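Local coordinates for protein glucoamylase (PDB 1LF6) that hydrolyses terminal alpha-1,4-linked glucose residues one after another from the non-reducing ends of starch-type chains, at residues A453-A458 and Q475-N480; K569-Y574 and V621-K626; R597-L602 and I634-W639. All blocks are in the same frame, centred on the assembly; numbering follows the deposited sequence.

Interaction 1 of 3, residues A453-A458 and Q475-N480; sequences AGLTCA and QEKADN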
loop_
_atom_site.group_PDB
_atom_site.type_symbol
_atom_site.label_atom_id
_atom_site.label_comp_id
_atom_site.label_asym_id
_atom_site.label_seq_id
_atom_site.Cartn_x
_atom_site.Cartn_y
_atom_site.Cartn_z
ATOM N N ALA A 453 1.961 -1.105 27.407
ATOM C CA ALA A 453 1.470 -2.402 26.954
ATOM C C ALA A 453 2.642 -3.337 26.641
ATOM O O ALA A 453 2.651 -4.505 27.037
ATOM C CB ALA A 453 0.606 -2.226 25.721
ATOM N N GLY A 454 3.632 -2.812 25.929
ATOM C CA GLY A 454 4.792 -3.605 25.572
ATOM C C GLY A 454 5.604 -4.133 26.744
ATOM O O GLY A 454 6.049 -5.287 26.723
ATOM N N LEU A 455 5.817 -3.294 27.758
ATOM C CA LEU A 455 6.581 -3.717 28.923
ATOM C C LEU A 455 5.771 -4.702 29.771
ATOM O O LEU A 455 6.338 -5.587 30.409
ATOM C CB LEU A 455 7.014 -2.508 29.764
ATOM C CG LEU A 455 8.076 -1.578 29.152
ATOM C CD1 LEU A 455 8.390 -0.454 30.128
ATOM C CD2 LEU A 455 9.346 -2.357 28.833
ATOM N N THR A 456 4.451 -4.543 29.778
ATOM C CA THR A 456 3.588 -5.448 30.527
ATOM C C THR A 456 3.643 -6.827 29.848
ATOM O O THR A 456 3.762 -7.857 30.519
ATOM C CB THR A 456 2.121 -4.917 30.578
ATOM O OG1 THR A 456 2.072 -3.691 31.326
ATOM C CG2 THR A 456 1.202 -5.938 31.240
ATOM N N CYS A 457 3.568 -6.850 28.516
ATOM C CA CYS A 457 3.632 -8.111 27.781
ATOM C C CYS A 457 5.030 -8.718 27.926
ATOM O O CYS A 457 5.183 -9.940 27.974
ATOM C CB CYS A 457 3.313 -7.898 26.295
ATOM S SG CYS A 457 1.624 -7.339 25.952
ATOM N N ALA A 458 6.044 -7.860 28.007
ATOM C CA ALA A 458 7.419 -8.326 28.154
ATOM C C ALA A 458 7.591 -9.001 29.506
ATOM O O ALA A 458 8.304 -9.995 29.627
ATOM C CB ALA A 458 8.394 -7.163 28.022
ATOM N N GLN A 475 7.525 -4.769 34.637
ATOM C CA GLN A 475 6.230 -4.353 35.168
ATOM C C GLN A 475 6.286 -3.105 36.025
ATOM O O GLN A 475 5.400 -2.259 35.942
ATOM C CB GLN A 475 5.582 -5.476 35.970
ATOM C CG GLN A 475 4.807 -6.456 35.120
ATOM C CD GLN A 475 3.641 -5.830 34.354
ATOM O OE1 GLN A 475 3.005 -6.501 33.549
ATOM N NE2 GLN A 475 3.359 -4.552 34.602
ATOM N N GLU A 476 7.315 -2.994 36.858
ATOM C CA GLU A 476 7.466 -1.820 37.710
ATOM C C GLU A 476 7.577 -0.567 36.847
ATOM O O GLU A 476 6.985 0.467 37.155
ATOM C CB GLU A 476 8.712 -1.951 38.589
ATOM C CG GLU A 476 8.437 -2.518 39.973
ATOM C CD GLU A 476 9.706 -2.732 40.781
ATOM O OE1 GLU A 476 10.509 -1.783 40.889
ATOM O OE2 GLU A 476 9.897 -3.847 41.311
ATOM N N LYS A 477 8.349 -0.669 35.772
ATOM C CA LYS A 477 8.537 0.445 34.859
ATOM C C LYS A 477 7.194 0.766 34.205
ATOM O O LYS A 477 6.764 1.921 34.174
ATOM C CB LYS A 477 9.571 0.074 33.792
ATOM C CG LYS A 477 10.065 1.240 32.950
ATOM C CD LYS A 477 10.850 2.260 33.781
ATOM C CE LYS A 477 12.135 1.675 34.335
ATOM N NZ LYS A 477 12.938 2.698 35.068
ATOM N N ALA A 478 6.524 -0.268 33.705
ATOM C CA ALA A 478 5.229 -0.106 33.051
ATOM C C ALA A 478 4.220 0.595 33.955
ATOM O O ALA A 478 3.513 1.507 33.518
ATOM C CB ALA A 478 4.690 -1.473 32.620
ATOM N N ASP A 479 4.157 0.167 35.213
ATOM C CA ASP A 479 3.237 0.755 36.177
ATOM C C ASP A 479 3.572 2.222 36.429
ATOM O O ASP A 479 2.678 3.065 36.543
ATOM C CB ASP A 479 3.286 -0.012 37.502
ATOM C CG ASP A 479 2.669 -1.402 37.404
ATOM O OD1 ASP A 479 2.719 -2.137 38.409
ATOM O OD2 ASP A 479 2.128 -1.758 36.333
ATOM N N ASN A 480 4.865 2.517 36.522
ATOM C CA ASN A 480 5.324 3.880 36.758
ATOM C C ASN A 480 4.934 4.785 35.592
ATOM O O ASN A 480 4.320 5.839 35.787
ATOM C CB ASN A 480 6.845 3.897 36.947
ATOM C CG ASN A 480 7.397 5.304 37.114
ATOM O OD1 ASN A 480 7.026 6.023 38.045
ATOM N ND2 ASN A 480 8.285 5.704 36.212
#
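Thr456 OG1, which lies 3.7 Å from Ala478 CB, is hydrogen-bonded to Val452 O one turn back on its own helix and more weakly to Tyr682 OH on helix 676-682. With chi1 at -65° the hydroxyl stands beside the backbone N, where it can reach that carbonyl, and the methyl is left facing Gln475. The Gln475 side chain, bent at chi2, brings its amide over Thr456: OE1 comes to 3.0 Å from Thr456 CG2 and also lies near Thr456 CA, a tight fit without a hydrogen bond. On the other flank Leu455 CB meets Ala478 CB at 3.8 Å, and Leu455 CD1 rests against Lys477 CG at 3.7 Å, on the aliphatic part of a lysine whose amine turns off from the contact. With Ala478 between these two flanks, the axes of the two short segments come within 8.2 Å, their directions 156° apart, an antiparallel arrangement of consecutive helices in keeping with the (alpha/alpha) barrel of the family. With Gln475 cut back to an alanine, the Thr456 methyl would probably lose its cover and a gap open beside helix 676-682. Since no hydrogen bond joins the two segments, their contact depends on close packing, with the Thr456 hydroxyl satisfied by its own helix rather than across the contact.

Interaction 2 of 3, residues K569-Y574 and V621-K626; sequences KGPSWY and VKAMEK
Lys569 and Lys626 provide the larger part of this contact through their aliphatic portions. Lys569 CD packs 4.0 Å from Lys626 CB, the two chains running obliquely to one another, while Lys626 CD lies against the backbone carbonyl of its partner, 3.5 Å from Lys569 O. The amines diverge: Lys569 NZ and Lys626 NZ end 8.0 Å apart, which probably limits the cost of bringing two like charges to the same surface patch. Lys569 bends at chi2 (-83°) and lies along the last turn of helix 618-627, its NZ 3.7 Å from Lys626 O, where the carbonyl end of the helix is likely to favour a positive charge.

The segment 569-574 carries the second strand of a small beta hairpin, 564-567 with 570-573, and its turn sits over the helix; Thr567 OG1 fastens that turn through hydrogen bonds with Lys569 N and Gly570 O.

The hairpin comes against the helix backbone at Lys569 O, 3.7 Å from Ala623 CA, and Gly570 CA lies 4.3 Å from Ala623 CB. A beta carbon on Gly570 would clash with that methyl and, at a phi of 133°, would also press on the preceding carbonyl oxygen. Apolar contact continues along the strand to Pro571, where the ring carbon CD touches Ala623 CB at 4.2 Å; the carbonyl oxygen of Pro571 is hydrogen-bonded to Thr603 OG1 on helix 600-612.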
loop_
_atom_site.group_PDB
_atom_site.type_symbol
_atom_site.label_atom_id
_atom_site.label_comp_id
_atom_site.label_asym_id
_atom_site.label_seq_id
_atom_site.Cartn_x
_atom_site.Cartn_y
_atom_site.Cartn_z
ATOM N N LYS A 569 -20.010 10.464 3.017
ATOM C CA LYS A 569 -19.769 9.021 3.051
ATOM C C LYS A 569 -19.743 8.561 4.509
ATOM O O LYS A 569 -19.712 7.361 4.801
ATOM C CB LYS A 569 -18.413 8.671 2.426
ATOM C CG LYS A 569 -18.233 9.062 0.973
ATOM C CD LYS A 569 -18.830 8.037 0.036
ATOM C CE LYS A 569 -18.363 8.291 -1.396
ATOM N NZ LYS A 569 -18.685 7.155 -2.296
ATOM N N GLY A 570 -19.741 9.527 5.421
ATOM C CA GLY A 570 -19.685 9.215 6.834
ATOM C C GLY A 570 -18.642 10.071 7.539
ATOM O O GLY A 570 -18.016 10.931 6.924
ATOM N N PRO A 571 -18.416 9.844 8.836
ATOM C CA PRO A 571 -17.431 10.649 9.549
ATOM C C PRO A 571 -15.996 10.156 9.450
ATOM O O PRO A 571 -15.737 8.957 9.313
ATOM C CB PRO A 571 -17.936 10.589 10.975
ATOM C CG PRO A 571 -18.365 9.144 11.070
ATOM C CD PRO A 571 -19.124 8.939 9.763
ATOM N N SER A 572 -15.068 11.106 9.502
ATOM C CA SER A 572 -13.643 10.796 9.509
ATOM C C SER A 572 -12.944 11.931 10.256
ATOM O O SER A 572 -13.556 12.958 10.544
ATOM C CB SER A 572 -13.079 10.652 8.097
ATOM O OG SER A 572 -11.832 9.963 8.148
ATOM N N TRP A 573 -11.673 11.737 10.575
ATOM C CA TRP A 573 -10.911 12.726 11.320
ATOM C C TRP A 573 -9.555 13.020 10.690
ATOM O O TRP A 573 -9.025 12.197 9.943
ATOM C CB TRP A 573 -10.663 12.218 12.745
ATOM C CG TRP A 573 -11.879 12.138 13.605
ATOM C CD1 TRP A 573 -12.212 12.986 14.618
ATOM C CD2 TRP A 573 -12.953 11.186 13.510
ATOM N NE1 TRP A 573 -13.422 12.631 15.160
ATOM C CE2 TRP A 573 -13.901 11.531 14.498
ATOM C CE3 TRP A 573 -13.207 10.079 12.681
ATOM C CZ2 TRP A 573 -15.087 10.810 14.687
ATOM C CZ3 TRP A 573 -14.385 9.362 12.866
ATOM C CH2 TRP A 573 -15.310 9.732 13.864
ATOM N N TYR A 574 -9.003 14.200 10.987
ATOM C CA TYR A 574 -7.659 14.576 10.528
ATOM C C TYR A 574 -6.751 13.944 11.583
ATOM O O TYR A 574 -7.214 13.615 12.677
ATOM C CB TYR A 574 -7.444 16.091 10.590
ATOM C CG TYR A 574 -8.267 16.914 9.629
ATOM C CD1 TYR A 574 -7.871 17.074 8.306
ATOM C CD2 TYR A 574 -9.436 17.552 10.052
ATOM C CE1 TYR A 574 -8.614 17.851 7.423
ATOM C CE2 TYR A 574 -10.190 18.330 9.177
ATOM C CZ TYR A 574 -9.771 18.475 7.865
ATOM O OH TYR A 574 -10.503 19.254 6.998
ATOM N N VAL A 621 -18.205 0.919 10.484
ATOM C CA VAL A 621 -17.900 -0.142 9.534
ATOM C C VAL A 621 -18.435 0.328 8.175
ATOM O O VAL A 621 -17.725 0.295 7.166
ATOM C CB VAL A 621 -18.584 -1.483 9.930
ATOM C CG1 VAL A 621 -18.488 -2.481 8.787
ATOM C CG2 VAL A 621 -17.921 -2.057 11.176
ATOM N N LYS A 622 -19.684 0.787 8.161
ATOM C CA LYS A 622 -20.313 1.267 6.931
ATOM C C LYS A 622 -19.568 2.444 6.309
ATOM O O LYS A 622 -19.466 2.539 5.090
ATOM C CB LYS A 622 -21.774 1.659 7.195
ATOM C CG LYS A 622 -22.666 0.475 7.555
ATOM C CD LYS A 622 -22.739 -0.525 6.410
ATOM C CE LYS A 622 -23.290 -1.868 6.866
ATOM N NZ LYS A 622 -24.597 -1.708 7.553
ATOM N N ALA A 623 -19.052 3.340 7.142
ATOM C CA ALA A 623 -18.311 4.489 6.636
ATOM C C ALA A 623 -17.040 4.036 5.914
ATOM O O ALA A 623 -16.724 4.519 4.825
ATOM C CB ALA A 623 -17.959 5.430 7.772
ATOM N N MET A 624 -16.301 3.116 6.525
ATOM C CA MET A 624 -15.085 2.624 5.898
ATOM C C MET A 624 -15.401 1.950 4.565
ATOM O O MET A 624 -14.639 2.078 3.598
ATOM C CB MET A 624 -14.350 1.644 6.823
ATOM C CG MET A 624 -13.635 2.317 7.996
ATOM S SD MET A 624 -12.381 1.265 8.746
ATOM C CE MET A 624 -11.020 1.488 7.635
ATOM N N GLU A 625 -16.530 1.248 4.507
ATOM C CA GLU A 625 -16.931 0.559 3.281
ATOM C C GLU A 625 -17.195 1.549 2.155
ATOM O O GLU A 625 -16.799 1.320 1.016
ATOM C CB GLU A 625 -18.173 -0.307 3.537
ATOM C CG GLU A 625 -17.865 -1.514 4.410
ATOM C CD GLU A 625 -19.097 -2.270 4.868
ATOM O OE1 GLU A 625 -18.929 -3.250 5.625
ATOM O OE2 GLU A 625 -20.224 -1.889 4.481
ATOM N N LYS A 626 -17.844 2.661 2.483
ATOM C CA LYS A 626 -18.150 3.679 1.491
ATOM C C LYS A 626 -16.895 4.458 1.094
ATOM O O LYS A 626 -16.813 4.983 -0.014
ATOM C CB LYS A 626 -19.224 4.630 2.030
ATOM C CG LYS A 626 -20.518 3.922 2.448
ATOM C CD LYS A 626 -21.515 4.884 3.067
ATOM C CE LYS A 626 -22.663 4.147 3.751
ATOM N NZ LYS A 626 -23.356 3.223 2.818
#

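Interaction 3 of 3, residues R597-L602 and I634-W639; sequences RLWPLL and ISEQVW
Leu598 and Val638 form a single antiparallel bridge, a hydrogen-bonded pair in which Val638 N reaches Leu598 O at 2.8 Å and Leu598 N reaches Val638 O at 3.2 Å. A third bond extends it: Arg597 N donates a hydrogen bond to Gln637 OE1 at 2.9 Å, from a position tilted out of the amide carbonyl plane. The other end of that amide is also held, Gln637 NE2 donating to Glu636 OE2 at 2.9 Å and to Tyr581 O, which fixes the rotation of the amide. Water 1 accepts from Leu601 N and donates to the carbonyl oxygens of Ser635 and Glu636, joining the first turn of helix 600-612 to the facing loop.

CH-pi contacts cover one face of the Trp599 indole. Glu636, with CG anti to the backbone N (chi1 172°), sets that carbon 3.5 Å from the centroid of the six-membered ring and lays its carboxylate within 6° of parallel to the indole; Gln637 CG covers the five-membered ring. Glu636 OE1 is bound by Tyr337 OH.

The Arg597 guanidinium has Trp639 CZ3 over its centre, 3.5 Å from Arg597 CZ, with the planes 55° apart; NH1 forms a salt bridge with Glu640 and NH2 a hydrogen bond with Glu583 O.

Apolar packing finishes the contact, Pro600 CG meeting Ile634 CG2 at 3.7 Å.

The Gln637 side chain lies about 4 Å from that of Trp325, a probable substrate-binding residue, so the amide, bonded at both ends, is held in a fixed rotation beside the probable sugar site.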
loop_
_atom_site.group_PDB
_atom_site.type_symbol
_atom_site.label_atom_id
_atom_site.label_comp_id
_atom_site.label_asym_id
_atom_site.label_seq_id
_atom_site.Cartn_x
_atom_site.Cartn_y
_atom_site.Cartn_z
ATOM N N ARG A 597 -5.445 15.590 4.839
ATOM C CA ARG A 597 -6.870 15.344 4.690
ATOM C C ARG A 597 -7.386 14.297 5.674
ATOM O O ARG A 597 -6.714 13.976 6.655
ATOM C CB ARG A 597 -7.165 14.960 3.236
ATOM C CG ARG A 597 -6.624 15.985 2.226
ATOM C CD ARG A 597 -7.342 17.351 2.306
ATOM N NE ARG A 597 -6.707 18.373 1.470
ATOM C CZ ARG A 597 -7.253 19.551 1.167
ATOM N NH1 ARG A 597 -8.455 19.871 1.621
ATOM N NH2 ARG A 597 -6.591 20.420 0.412
ATOM N N LEU A 598 -8.584 13.785 5.420
ATOM C CA LEU A 598 -9.221 12.797 6.291
ATOM C C LEU A 598 -8.695 11.382 6.092
ATOM O O LEU A 598 -8.491 10.941 4.968
ATOM C CB LEU A 598 -10.734 12.821 6.067
ATOM C CG LEU A 598 -11.591 13.852 6.818
ATOM C CD1 LEU A 598 -10.789 15.077 7.198
ATOM C CD2 LEU A 598 -12.783 14.223 5.944
ATOM N N TRP A 599 -8.497 10.669 7.196
ATOM C CA TRP A 599 -7.984 9.309 7.140
ATOM C C TRP A 599 -9.024 8.258 7.497
ATOM O O TRP A 599 -9.443 8.152 8.650
ATOM C CB TRP A 599 -6.786 9.153 8.083
ATOM C CG TRP A 599 -5.539 9.865 7.628
ATOM C CD1 TRP A 599 -5.431 11.167 7.228
ATOM C CD2 TRP A 599 -4.218 9.318 7.570
ATOM N NE1 TRP A 599 -4.126 11.465 6.926
ATOM C CE2 TRP A 599 -3.358 10.348 7.127
ATOM C CE3 TRP A 599 -3.677 8.056 7.850
ATOM C CZ2 TRP A 599 -1.981 10.155 6.954
ATOM C CZ3 TRP A 599 -2.306 7.864 7.680
ATOM C CH2 TRP A 599 -1.474 8.913 7.235
ATOM N N PRO A 600 -9.468 7.467 6.511
ATOM C CA PRO A 600 -10.459 6.453 6.881
ATOM C C PRO A 600 -9.894 5.562 7.994
ATOM O O PRO A 600 -10.639 4.956 8.761
ATOM C CB PRO A 600 -10.718 5.703 5.565
ATOM C CG PRO A 600 -9.642 6.189 4.614
ATOM C CD PRO A 600 -9.352 7.590 5.050
ATOM N N LEU A 601 -8.567 5.495 8.077
ATOM C CA LEU A 601 -7.909 4.710 9.124
ATOM C C LEU A 601 -8.416 5.186 10.485
ATOM O O LEU A 601 -8.714 4.381 11.358
ATOM C CB LEU A 601 -6.387 4.899 9.061
ATOM C CG LEU A 601 -5.556 4.432 10.266
ATOM C CD1 LEU A 601 -5.707 2.929 10.469
ATOM C CD2 LEU A 601 -4.092 4.792 10.041
ATOM N N LEU A 602 -8.512 6.503 10.655
ATOM C CA LEU A 602 -8.969 7.070 11.913
ATOM C C LEU A 602 -10.463 6.864 12.141
ATOM O O LEU A 602 -10.940 6.940 13.274
ATOM C CB LEU A 602 -8.596 8.552 11.985
ATOM C CG LEU A 602 -7.073 8.727 11.928
ATOM C CD1 LEU A 602 -6.707 10.204 12.022
ATOM C CD2 LEU A 602 -6.435 7.923 13.067
ATOM N N ILE A 634 -9.019 0.908 -0.118
ATOM C CA ILE A 634 -9.107 2.041 0.793
ATOM C C ILE A 634 -7.806 2.833 0.735
ATOM O O ILE A 634 -6.711 2.281 0.884
ATOM C CB ILE A 634 -9.342 1.578 2.256
ATOM C CG1 ILE A 634 -10.597 0.696 2.334
ATOM C CG2 ILE A 634 -9.490 2.791 3.172
ATOM C CD1 ILE A 634 -10.842 0.089 3.716
ATOM N N SER A 635 -7.933 4.134 0.517
ATOM C CA SER A 635 -6.768 4.999 0.447
ATOM C C SER A 635 -6.389 5.489 1.834
ATOM O O SER A 635 -7.137 5.327 2.795
ATOM C CB SER A 635 -7.052 6.207 -0.455
ATOM O OG SER A 635 -7.998 7.077 0.149
ATOM N N GLU A 636 -5.210 6.084 1.925
ATOM C CA GLU A 636 -4.718 6.639 3.169
ATOM C C GLU A 636 -5.566 7.855 3.547
ATOM O O GLU A 636 -5.888 8.063 4.720
ATOM C CB GLU A 636 -3.260 7.058 2.983
ATOM C CG GLU A 636 -2.659 7.837 4.137
ATOM C CD GLU A 636 -1.262 8.318 3.818
ATOM O OE1 GLU A 636 -0.308 7.539 4.015
ATOM O OE2 GLU A 636 -1.128 9.470 3.348
ATOM N N GLN A 637 -5.942 8.644 2.541
ATOM C CA GLN A 637 -6.723 9.858 2.768
ATOM C C GLN A 637 -7.863 10.077 1.777
ATOM O O GLN A 637 -7.787 9.638 0.630
ATOM C CB GLN A 637 -5.798 11.079 2.697
ATOM C CG GLN A 637 -4.631 11.052 3.663
ATOM C CD GLN A 637 -3.733 12.263 3.513
ATOM O OE1 GLN A 637 -4.208 13.399 3.465
ATOM N NE2 GLN A 637 -2.431 12.027 3.442
ATOM N N VAL A 638 -8.906 10.777 2.232
ATOM C CA VAL A 638 -10.064 11.120 1.407
ATOM C C VAL A 638 -10.401 12.603 1.600
ATOM O O VAL A 638 -10.080 13.192 2.637
ATOM C CB VAL A 638 -11.327 10.284 1.777
ATOM C CG1 VAL A 638 -11.061 8.799 1.543
ATOM C CG2 VAL A 638 -11.727 10.550 3.221
ATOM N N TRP A 639 -11.049 13.202 0.600
ATOM C CA TRP A 639 -11.431 14.616 0.650
ATOM C C TRP A 639 -12.578 14.874 1.621
ATOM O O TRP A 639 -13.446 14.018 1.812
ATOM C CB TRP A 639 -11.847 15.105 -0.741
ATOM C CG TRP A 639 -10.750 15.095 -1.750
ATOM C CD1 TRP A 639 -10.510 14.141 -2.696
ATOM C CD2 TRP A 639 -9.763 16.111 -1.944
ATOM N NE1 TRP A 639 -9.438 14.504 -3.474
ATOM C CE2 TRP A 639 -8.961 15.711 -3.033
ATOM C CE3 TRP A 639 -9.479 17.323 -1.302
ATOM C CZ2 TRP A 639 -7.891 16.481 -3.498
ATOM C CZ3 TRP A 639 -8.410 18.088 -1.768
ATOM C CH2 TRP A 639 -7.632 17.660 -2.855
HETATM O O HOH W 1 -6.530 5.714 5.738
#

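In the fold
All three contacts lie within the glycosyl hydrolase family 15 region, the helical barrel part of the chain. Interaction 1 comes first and closes before the others open; it joins helices 445-464 and 468-489, with its centre 33 to 34 Å from the centres of the other two and away from the probable catalytic and substrate-binding residues. Interactions 2 and 3 alternate along the chain and sit 9 Å apart between centres. They touch directly, with a probable hydrogen bond between Trp573 O and Trp599 N, so strand 570-573 and the segments around helices 600-612 and 618-627 form one continuous unit. It runs from the surface contact at the hairpin turn to the buried surroundings of the probable substrate-binding Trp325.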